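Side-chain contact in DUF1076 domain-containing protein (Salmonella typhi, PDB 6IAI), which is a type III secretion effector acting as an E3/E4 ubiquitin ligase that binds diubiquitin, represented here by its N-terminal part: residues V28-D33 / Q62-L67. Residues are numbered along the deposited sequence; the frame is centred on the assembly and turned at random.
Sequences VAITRD and QLRDLL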
# COMPACT_ATOMS: atom_id res chain seq x y z
N VAL A 28 3.49 8.62 6.64
CA VAL A 28 3.07 8.97 5.29
C VAL A 28 2.42 10.34 5.31
O VAL A 28 1.42 10.57 6.01
CB VAL A 28 2.21 7.89 4.59
CG1 VAL A 28 1.67 8.37 3.25
CG2 VAL A 28 3.03 6.63 4.38
N ALA A 29 3.03 11.26 4.56
CA ALA A 29 2.60 12.64 4.41
C ALA A 29 1.26 12.71 3.72
O ALA A 29 1.02 12.00 2.74
CB ALA A 29 3.63 13.42 3.60
N ILE A 30 0.37 13.53 4.28
CA ILE A 30 -0.97 13.79 3.75
C ILE A 30 -1.01 15.19 3.16
O ILE A 30 -0.38 16.11 3.69
CB ILE A 30 -2.08 13.50 4.80
CG1 ILE A 30 -1.96 12.05 5.28
CG2 ILE A 30 -3.49 13.73 4.27
CD1 ILE A 30 -1.89 10.88 4.15
N THR A 31 -1.73 15.31 2.03
CA THR A 31 -2.01 16.50 1.24
C THR A 31 -3.26 17.17 1.85
O THR A 31 -4.09 16.48 2.49
CB THR A 31 -2.23 16.09 -0.23
OG1 THR A 31 -1.08 15.37 -0.69
CG2 THR A 31 -2.44 17.26 -1.16
N ARG A 32 -3.42 18.50 1.65
CA ARG A 32 -4.57 19.24 2.16
C ARG A 32 -5.90 18.75 1.57
O ARG A 32 -6.94 18.96 2.20
CB ARG A 32 -4.37 20.76 2.02
CG ARG A 32 -3.69 21.34 3.28
CD ARG A 32 -3.10 22.73 3.10
NE ARG A 32 -1.65 22.68 2.86
CZ ARG A 32 -0.80 23.67 3.12
NH1 ARG A 32 -1.24 24.82 3.65
NH2 ARG A 32 0.49 23.53 2.88
N ASP A 33 -5.88 17.99 0.45
CA ASP A 33 -7.10 17.41 -0.11
C ASP A 33 -7.43 15.99 0.47
O ASP A 33 -8.30 15.29 -0.08
CB ASP A 33 -7.06 17.41 -1.65
CG ASP A 33 -5.88 16.71 -2.29
OD1 ASP A 33 -5.09 16.09 -1.55
OD2 ASP A 33 -5.76 16.76 -3.54
N GLN A 62 0.15 -0.84 4.11
CA GLN A 62 -0.62 0.02 5.00
C GLN A 62 -0.04 1.42 4.91
O GLN A 62 1.14 1.62 5.17
CB GLN A 62 -0.64 -0.51 6.44
CG GLN A 62 -1.63 0.24 7.35
CD GLN A 62 -1.67 -0.31 8.76
OE1 GLN A 62 -0.68 -0.81 9.28
NE2 GLN A 62 -2.81 -0.23 9.39
N LEU A 63 -0.87 2.37 4.44
CA LEU A 63 -0.56 3.79 4.32
C LEU A 63 -1.55 4.48 5.24
O LEU A 63 -2.75 4.34 5.04
CB LEU A 63 -0.68 4.30 2.87
CG LEU A 63 0.18 3.62 1.79
CD1 LEU A 63 -0.15 4.20 0.44
CD2 LEU A 63 1.68 3.76 2.06
N ARG A 64 -1.05 5.10 6.33
CA ARG A 64 -1.87 5.69 7.39
C ARG A 64 -2.68 4.55 8.03
O ARG A 64 -2.09 3.60 8.53
CB ARG A 64 -2.81 6.80 6.88
CG ARG A 64 -2.15 8.12 6.61
CD ARG A 64 -3.18 9.24 6.67
NE ARG A 64 -3.30 9.93 7.97
CZ ARG A 64 -2.37 10.69 8.54
NH1 ARG A 64 -1.16 10.82 7.99
NH2 ARG A 64 -2.61 11.29 9.70
N ASP A 65 -4.00 4.59 7.90
CA ASP A 65 -4.90 3.58 8.47
C ASP A 65 -5.64 2.74 7.40
O ASP A 65 -6.52 1.96 7.76
CB ASP A 65 -5.89 4.24 9.46
CG ASP A 65 -6.83 5.27 8.84
OD1 ASP A 65 -6.37 6.04 7.94
OD2 ASP A 65 -8.00 5.31 9.25
N LEU A 66 -5.28 2.88 6.12
CA LEU A 66 -5.92 2.08 5.07
C LEU A 66 -4.96 1.05 4.47
O LEU A 66 -3.74 1.27 4.46
CB LEU A 66 -6.57 2.97 3.98
CG LEU A 66 -7.70 3.93 4.44
CD1 LEU A 66 -7.94 5.02 3.40
CD2 LEU A 66 -8.99 3.17 4.81
N LEU A 67 -5.52 -0.08 4.01
CA LEU A 67 -4.81 -1.19 3.39
C LEU A 67 -5.00 -1.17 1.89
O LEU A 67 -6.13 -1.05 1.41
CB LEU A 67 -5.28 -2.57 3.90
CG LEU A 67 -5.26 -2.84 5.38
CD1 LEU A 67 -5.57 -4.32 5.65
CD2 LEU A 67 -3.94 -2.42 6.01
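R64 reaches from the tip of a beta hairpin to V28 and I30 in the loop that follows strand 22-25, and these three residues supply most of the 209 Å² buried between the segments. Its aliphatic part crosses the I30 side chain obliquely, with CG of R64 3.7 Å from CD1 of I30. The arginine chain then bends at chi3 (95°), which carries the guanidinium past CG1 of I30 to the carbonyl of V28. There, NH1 of R64 donates to O of V28 at 3.3 Å. The oxygen sits at the edge of the guanidinium and in its plane, but the N-H...O angle is only 121°, so the bond is weak.

V28 makes a second, apolar contact on its own account. Its CG2 branch is anti to the carbonyl carbon, because CG1 takes the position anti to the backbone N (chi1 174°), and CG2 meets CD2 of L63 at 3.9 Å. Both residues are buried, unlike exposed R64. The arginine follows L63 in a type II' turn from L63 to L66, closed by paired backbone hydrogen bonds: L63 N to L66 O and L66 N to L63 O, each 3.1 Å.

That turn joins antiparallel strands 59-63 and 66-71, and D65 within it forms a salt bridge with R97 of helix 91-113. L63 also packs on F25 of strand 22-25 and L108 of the same helix, while V28 touches I36 and L39; the contact joins the hairpin turn to the loop leading from edge strand 22-25 to helix 41-53.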